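PDB 2EJ1: endoglucanase from Clostridium thermocellum, which hydrolyses internal beta-1,4-glucosidic bonds of cellulose and probably of xyloglucan, through its family 44 module, a TIM-like barrel joined to a beta-sandwich, to which this chain corresponds. Local coordinates for residues N185-W190 and P230-F235. The protein carries 1 engineered substitution. Sequence-based numbering, arbitrary orientation.
Engineered in segment 185-190: Gln186 (natural residue Glu). With BGC (beta-D-glucopyranose), chain B.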
loop_
_atom_site.group_PDB
_atom_site.type_symbol
_atom_site.label_atom_id
_atom_site.label_comp_id
_atom_site.label_asym_id
_atom_site.label_seq_id
_atom_site.Cartn_x
_atom_site.Cartn_y
_atom_site.Cartn_z
ATOM N N ASN A 185 4.317 -10.590 -7.333
ATOM C CA ASN A 185 4.932 -9.315 -6.971
ATOM C C ASN A 185 5.871 -8.814 -8.070
ATOM O O ASN A 185 6.724 -9.559 -8.546
ATOM C CB ASN A 185 5.734 -9.498 -5.673
ATOM C CG ASN A 185 6.409 -8.216 -5.203
ATOM O OD1 ASN A 185 5.749 -7.279 -4.771
ATOM N ND2 ASN A 185 7.738 -8.179 -5.284
ATOM N N GLN A 186 5.692 -7.555 -8.463
ATOM C CA GLN A 186 6.534 -6.897 -9.467
ATOM C C GLN A 186 6.971 -7.792 -10.622
ATOM O O GLN A 186 8.157 -8.110 -10.767
ATOM C CB GLN A 186 7.764 -6.299 -8.771
ATOM C CG GLN A 186 7.389 -5.539 -7.495
ATOM C CD GLN A 186 8.527 -4.735 -6.900
ATOM O OE1 GLN A 186 9.686 -5.165 -6.892
ATOM N NE2 GLN A 186 8.197 -3.559 -6.377
ATOM N N PRO A 187 6.016 -8.181 -11.485
ATOM C CA PRO A 187 6.298 -9.043 -12.635
ATOM C C PRO A 187 7.351 -8.511 -13.601
ATOM O O PRO A 187 8.111 -9.290 -14.174
ATOM C CB PRO A 187 4.924 -9.207 -13.292
ATOM C CG PRO A 187 4.217 -7.926 -12.929
ATOM C CD PRO A 187 4.601 -7.769 -11.476
ATOM N N ALA A 188 7.412 -7.194 -13.778
ATOM C CA ALA A 188 8.389 -6.623 -14.701
ATOM C C ALA A 188 9.817 -6.772 -14.176
ATOM O O ALA A 188 10.785 -6.565 -14.915
ATOM C CB ALA A 188 8.071 -5.162 -14.967
ATOM N N LEU A 189 9.953 -7.127 -12.901
ATOM C CA LEU A 189 11.274 -7.327 -12.321
ATOM C C LEU A 189 11.570 -8.802 -12.057
ATOM O O LEU A 189 12.590 -9.132 -11.458
ATOM C CB LEU A 189 11.435 -6.530 -11.019
ATOM C CG LEU A 189 11.399 -5.004 -11.154
ATOM C CD1 LEU A 189 11.798 -4.368 -9.827
ATOM C CD2 LEU A 189 12.350 -4.558 -12.264
ATOM N N TRP A 190 10.688 -9.690 -12.507
ATOM C CA TRP A 190 10.907 -11.123 -12.304
ATOM C C TRP A 190 12.262 -11.565 -12.867
ATOM O O TRP A 190 13.004 -12.302 -12.226
ATOM C CB TRP A 190 9.822 -11.961 -12.993
ATOM C CG TRP A 190 8.503 -12.063 -12.280
ATOM C CD1 TRP A 190 8.257 -11.836 -10.956
ATOM C CD2 TRP A 190 7.261 -12.500 -12.849
ATOM N NE1 TRP A 190 6.940 -12.111 -10.664
ATOM C CE2 TRP A 190 6.307 -12.520 -11.808
ATOM C CE3 TRP A 190 6.865 -12.879 -14.139
ATOM C CZ2 TRP A 190 4.976 -12.905 -12.017
ATOM C CZ3 TRP A 190 5.539 -13.264 -14.348
ATOM C CH2 TRP A 190 4.613 -13.273 -13.290
ATOM N N PRO A 230 -1.314 -5.274 -11.049
ATOM C CA PRO A 230 -0.240 -6.261 -11.214
ATOM C C PRO A 230 0.910 -6.140 -10.208
ATOM O O PRO A 230 1.927 -6.821 -10.351
ATOM C CB PRO A 230 0.258 -6.011 -12.648
ATOM C CG PRO A 230 -0.542 -4.797 -13.163
ATOM C CD PRO A 230 -1.081 -4.122 -11.930
ATOM N N ALA A 231 0.753 -5.278 -9.206
ATOM C CA ALA A 231 1.797 -5.066 -8.203
ATOM C C ALA A 231 3.077 -4.562 -8.872
ATOM O O ALA A 231 4.180 -5.025 -8.561
ATOM C CB ALA A 231 2.073 -6.372 -7.433
ATOM N N LEU A 232 2.920 -3.600 -9.781
ATOM C CA LEU A 232 4.040 -3.011 -10.517
ATOM C C LEU A 232 5.011 -2.246 -9.610
ATOM O O LEU A 232 4.606 -1.467 -8.742
ATOM C CB LEU A 232 3.506 -2.097 -11.618
ATOM C CG LEU A 232 2.569 -2.769 -12.631
ATOM C CD1 LEU A 232 2.099 -1.740 -13.644
ATOM C CD2 LEU A 232 3.286 -3.922 -13.338
ATOM N N TYR A 233 6.300 -2.451 -9.852
ATOM C CA TYR A 233 7.353 -1.854 -9.041
ATOM C C TYR A 233 7.483 -0.339 -9.090
ATOM O O TYR A 233 7.830 0.286 -8.089
ATOM C CB TYR A 233 8.698 -2.483 -9.422
ATOM C CG TYR A 233 9.466 -1.729 -10.490
ATOM C CD1 TYR A 233 10.281 -0.647 -10.155
ATOM C CD2 TYR A 233 9.382 -2.101 -11.832
ATOM C CE1 TYR A 233 10.998 0.046 -11.130
ATOM C CE2 TYR A 233 10.094 -1.412 -12.817
ATOM C CZ TYR A 233 10.900 -0.339 -12.452
ATOM O OH TYR A 233 11.611 0.347 -13.408
ATOM N N GLY A 234 7.221 0.253 -10.247
ATOM C CA GLY A 234 7.372 1.690 -10.370
ATOM C C GLY A 234 6.923 2.196 -11.721
ATOM O O GLY A 234 6.466 1.425 -12.564
ATOM N N PHE A 235 7.088 3.494 -11.940
ATOM C CA PHE A 235 6.627 4.115 -13.169
ATOM C C PHE A 235 6.972 3.446 -14.494
ATOM O O PHE A 235 6.104 3.335 -15.360
ATOM C CB PHE A 235 7.064 5.577 -13.230
ATOM C CG PHE A 235 6.289 6.376 -14.234
ATOM C CD1 PHE A 235 5.090 6.983 -13.879
ATOM C CD2 PHE A 235 6.709 6.446 -15.560
ATOM C CE1 PHE A 235 4.314 7.648 -14.832
ATOM C CE2 PHE A 235 5.945 7.104 -16.517
ATOM C CZ PHE A 235 4.744 7.705 -16.154
HETATM C C2 BGC B . 10.166 -5.266 -3.158
HETATM C C3 BGC B . 10.650 -5.600 -1.744
HETATM C C4 BGC B . 12.017 -4.953 -1.512
HETATM C C5 BGC B . 11.895 -3.460 -1.779
HETATM C C6 BGC B . 13.257 -2.795 -1.578
HETATM C C1 BGC B . 10.139 -3.746 -3.321
HETATM O O1 BGC B . 9.681 -3.402 -4.631
HETATM O O2 BGC B . 8.853 -5.790 -3.371
HETATM O O3 BGC B . 10.742 -7.019 -1.588
HETATM O O4 BGC B . 12.451 -5.126 -0.155
HETATM O O5 BGC B . 11.466 -3.234 -3.130
HETATM O O6 BGC B . 14.173 -3.291 -2.560
HETATM O O HOH W 1 9.425 -1.101 -6.322
#
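Leu189 packs across the ring of Tyr233, its CD1 lying 4.1 Å from the ring centroid in an off-centre CH-pi contact displaced toward Tyr233 CG, while Leu189 CD2 lies over the face beside Tyr233 CD2 and CE2. Nearer the strand end, Pro187 makes a separate apolar contact: its CG meets Leu232 CD2 at 4.1 Å and, more loosely, Pro230 CB.

Backbone polar contacts are modest. Gln186 N donates to Ala231 O at 2.9 Å, a weak bond bent to 130° at the hydrogen, and the same oxygen receives a CA-H contact from Gln186.

At the sugar end, the engineered Gln186 (natural Glu) turns CG beside its own backbone N (chi1 -46°) and runs extended past Tyr233 CB, its amide plane 75° from the tyrosine ring. Its NE2 donates to a water (2.7 Å), which donates to Tyr233 O at 2.8 Å and also bonds with the glucose O1. NE2 also bonds to His283, which probably helps set the amide, although its fit against O1 is doubtful. With CG anti to the backbone N, Asn185 extends to the glucose, where ND2 donates to O2 (3.3 Å); Arg42 holds its OD1. An Asn-Glu pair after the fourth barrel strand carries the acid/base in clan A hydrolases, consistent with Gln186 replacing that glutamate in this glycan pocket.

Segment 185-190, with its 3-10 turn at 187-189, links strand 180-183 to helix 190-193, whereas 230-235 leads from the adjacent parallel strand 226-232 to helix 235-240. Helix 204-221 covers Pro187 and Pro230, helix 257-272 packs on Pro230 and Leu232, and strand 279-284 flanks Ala231.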